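Local coordinates for epsin-1 (Saccharomyces cerevisiae, PDB 5LOZ), which binds phosphoinositide-rich membranes, ubiquitin and clathrin as an endocytic adaptor, the part described here being its ENTH domain, at residues T65-L70 against L80-N85. Numbering follows the deposited sequence.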
loop_
_atom_site.group_PDB
_atom_site.type_symbol
_atom_site.label_atom_id
_atom_site.label_comp_id
_atom_site.label_asym_id
_atom_site.label_seq_id
_atom_site.Cartn_x
_atom_site.Cartn_y
_atom_site.Cartn_z
ATOM N N THR A 65 -1.953 -2.887 1.360
ATOM C CA THR A 65 -2.071 -3.909 0.286
ATOM C C THR A 65 -1.542 -3.395 -1.050
ATOM O O THR A 65 -0.819 -4.101 -1.755
ATOM C CB THR A 65 -3.538 -4.389 0.085
ATOM O OG1 THR A 65 -4.025 -4.902 1.330
ATOM C CG2 THR A 65 -3.642 -5.450 -0.957
ATOM N N VAL A 66 -1.904 -2.164 -1.387
ATOM C CA VAL A 66 -1.387 -1.526 -2.565
ATOM C C VAL A 66 0.135 -1.398 -2.462
ATOM O O VAL A 66 0.852 -1.775 -3.411
ATOM C CB VAL A 66 -2.049 -0.153 -2.800
ATOM C CG1 VAL A 66 -1.414 0.561 -3.939
ATOM C CG2 VAL A 66 -3.557 -0.335 -3.026
ATOM N N ILE A 67 0.643 -0.895 -1.318
ATOM C CA ILE A 67 2.105 -0.745 -1.170
ATOM C C ILE A 67 2.869 -2.081 -1.342
ATOM O O ILE A 67 3.929 -2.145 -1.970
ATOM C CB ILE A 67 2.497 -0.028 0.113
ATOM C CG1 ILE A 67 1.908 1.375 0.137
ATOM C CG2 ILE A 67 4.050 -0.006 0.264
ATOM C CD1 ILE A 67 2.031 2.078 1.430
ATOM N N ASP A 68 2.312 -3.158 -0.783
ATOM C CA ASP A 68 2.907 -4.484 -0.892
ATOM C C ASP A 68 3.030 -4.888 -2.363
ATOM O O ASP A 68 4.109 -5.375 -2.779
ATOM C CB ASP A 68 2.113 -5.493 -0.077
ATOM C CG ASP A 68 2.471 -6.920 -0.409
ATOM O OD1 ASP A 68 3.513 -7.345 0.095
ATOM O OD2 ASP A 68 1.758 -7.567 -1.239
ATOM N N TYR A 69 1.959 -4.711 -3.141
ATOM C CA TYR A 69 1.955 -5.071 -4.545
ATOM C C TYR A 69 2.975 -4.217 -5.327
ATOM O O TYR A 69 3.670 -4.704 -6.220
ATOM C CB TYR A 69 0.590 -4.899 -5.156
ATOM C CG TYR A 69 0.396 -5.652 -6.449
ATOM C CD1 TYR A 69 0.027 -6.984 -6.445
ATOM C CD2 TYR A 69 0.575 -5.036 -7.675
ATOM C CE1 TYR A 69 -0.171 -7.690 -7.612
ATOM C CE2 TYR A 69 0.379 -5.740 -8.870
ATOM C CZ TYR A 69 0.009 -7.078 -8.825
ATOM O OH TYR A 69 -0.207 -7.850 -9.948
ATOM N N LEU A 70 3.054 -2.939 -4.970
ATOM C CA LEU A 70 3.896 -2.002 -5.654
ATOM C C LEU A 70 5.382 -2.336 -5.498
ATOM O O LEU A 70 6.149 -2.175 -6.441
ATOM C CB LEU A 70 3.643 -0.581 -5.144
ATOM C CG LEU A 70 2.396 0.156 -5.615
ATOM C CD1 LEU A 70 2.353 1.602 -5.119
ATOM C CD2 LEU A 70 2.318 0.106 -7.151
ATOM N N LEU A 80 12.060 2.673 -2.858
ATOM C CA LEU A 80 12.716 3.888 -2.326
ATOM C C LEU A 80 11.790 4.665 -1.418
ATOM O O LEU A 80 12.177 5.040 -0.307
ATOM C CB LEU A 80 13.206 4.812 -3.456
ATOM C CG LEU A 80 14.647 4.654 -3.957
ATOM C CD1 LEU A 80 15.217 3.255 -3.708
ATOM C CD2 LEU A 80 14.750 5.079 -5.456
ATOM N N TRP A 81 10.577 4.916 -1.904
ATOM C CA TRP A 81 9.611 5.674 -1.151
ATOM C C TRP A 81 9.356 5.027 0.246
ATOM O O TRP A 81 9.449 5.702 1.261
ATOM C CB TRP A 81 8.312 5.797 -1.908
ATOM C CG TRP A 81 7.282 6.618 -1.220
ATOM C CD1 TRP A 81 7.094 7.973 -1.344
ATOM C CD2 TRP A 81 6.289 6.164 -0.290
ATOM N NE1 TRP A 81 6.049 8.380 -0.554
ATOM C CE2 TRP A 81 5.539 7.296 0.109
ATOM C CE3 TRP A 81 5.977 4.917 0.268
ATOM C CZ2 TRP A 81 4.471 7.208 1.022
ATOM C CZ3 TRP A 81 4.908 4.834 1.187
ATOM C CH2 TRP A 81 4.175 5.966 1.538
ATOM N N CYS A 82 9.039 3.733 0.269
ATOM C CA CYS A 82 8.859 2.993 1.495
ATOM C C CYS A 82 9.995 3.189 2.482
ATOM O O CYS A 82 9.745 3.354 3.676
ATOM C CB CYS A 82 8.693 1.492 1.229
ATOM S SG CYS A 82 7.139 1.042 0.601
ATOM N N ARG A 83 11.248 3.107 2.013
ATOM C CA ARG A 83 12.381 3.253 2.925
ATOM C C ARG A 83 12.474 4.674 3.474
ATOM O O ARG A 83 12.750 4.879 4.665
ATOM C CB ARG A 83 13.695 2.818 2.285
ATOM C CG ARG A 83 13.681 1.393 1.824
ATOM C CD ARG A 83 15.092 0.844 1.668
ATOM N NE ARG A 83 15.045 -0.470 1.001
ATOM C CZ ARG A 83 14.699 -1.603 1.600
ATOM N NH1 ARG A 83 14.412 -1.622 2.897
ATOM N NH2 ARG A 83 14.666 -2.732 0.905
ATOM N N GLU A 84 12.182 5.662 2.643
ATOM C CA GLU A 84 12.143 7.038 3.122
ATOM C C GLU A 84 10.976 7.306 4.060
ATOM O O GLU A 84 11.067 8.168 4.932
ATOM C CB GLU A 84 12.094 8.042 1.944
ATOM C CG GLU A 84 13.423 8.440 1.410
ATOM C CD GLU A 84 14.306 9.056 2.479
ATOM O OE1 GLU A 84 14.025 10.177 2.939
ATOM O OE2 GLU A 84 15.273 8.396 2.891
ATOM N N ASN A 85 9.868 6.587 3.892
ATOM C CA ASN A 85 8.683 6.808 4.734
ATOM C C ASN A 85 8.337 5.597 5.605
ATOM O O ASN A 85 7.168 5.292 5.804
ATOM C CB ASN A 85 7.504 7.125 3.842
ATOM C CG ASN A 85 7.620 8.482 3.199
ATOM O OD1 ASN A 85 7.319 9.504 3.829
ATOM N ND2 ASN A 85 8.070 8.513 1.952
#
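The indole of Trp-81 meets Ile-67 at its six-membered ring. CD1 of Ile-67 approaches obliquely and lies 4.0 Å from CZ3 of Trp-81. The two side chains cross at about a right angle. One face of the indole carries the amide of Asn-85, whose ND2 sits 3.2 Å above the ring plane and is displaced toward the rim. The same ND2 donates to O of Trp-81 at 3.2 Å, with an N-H...O angle of 153°. It reaches that oxygen from above the carbonyl plane. The backbone N of Asn-85 also bonds to O of Trp-81, at 2.8 Å. Asn-85 thus gives this oxygen two donors, one from its backbone and one from its side chain, just where helix 76-84 ends.

Ile-67 carries the contact from the side of helix 57-73. Its two branches divide the work. CG2 stands opposite the backbone N across the CA-CB bond and packs against Cys-82, 3.3 Å from SG, a close approach. CG1 runs beside the backbone N (chi1 -61°), and the extended second torsion carries CD1 out to the indole. Ile-67 and Cys-82 are also the pair whose CA atoms come nearest, at 8.2 Å.

Other helices pack around the contact. Helix 36-50 adds Leu-50 against Ile-67 and Met-43 against Trp-81. From helix 106-121, Leu-116 touches Ile-67 and Leu-120 touches Cys-82.

The contact joins two consecutive helices of the ENTH alpha-alpha superhelix, inside the body of the domain. No hydrogen bond crosses between the two segments. Their direct cohesion is therefore apolar, through one isoleucine set against a thiol and an indole. The two bonds from Asn-85 to O of Trp-81 lie within segment 80-85.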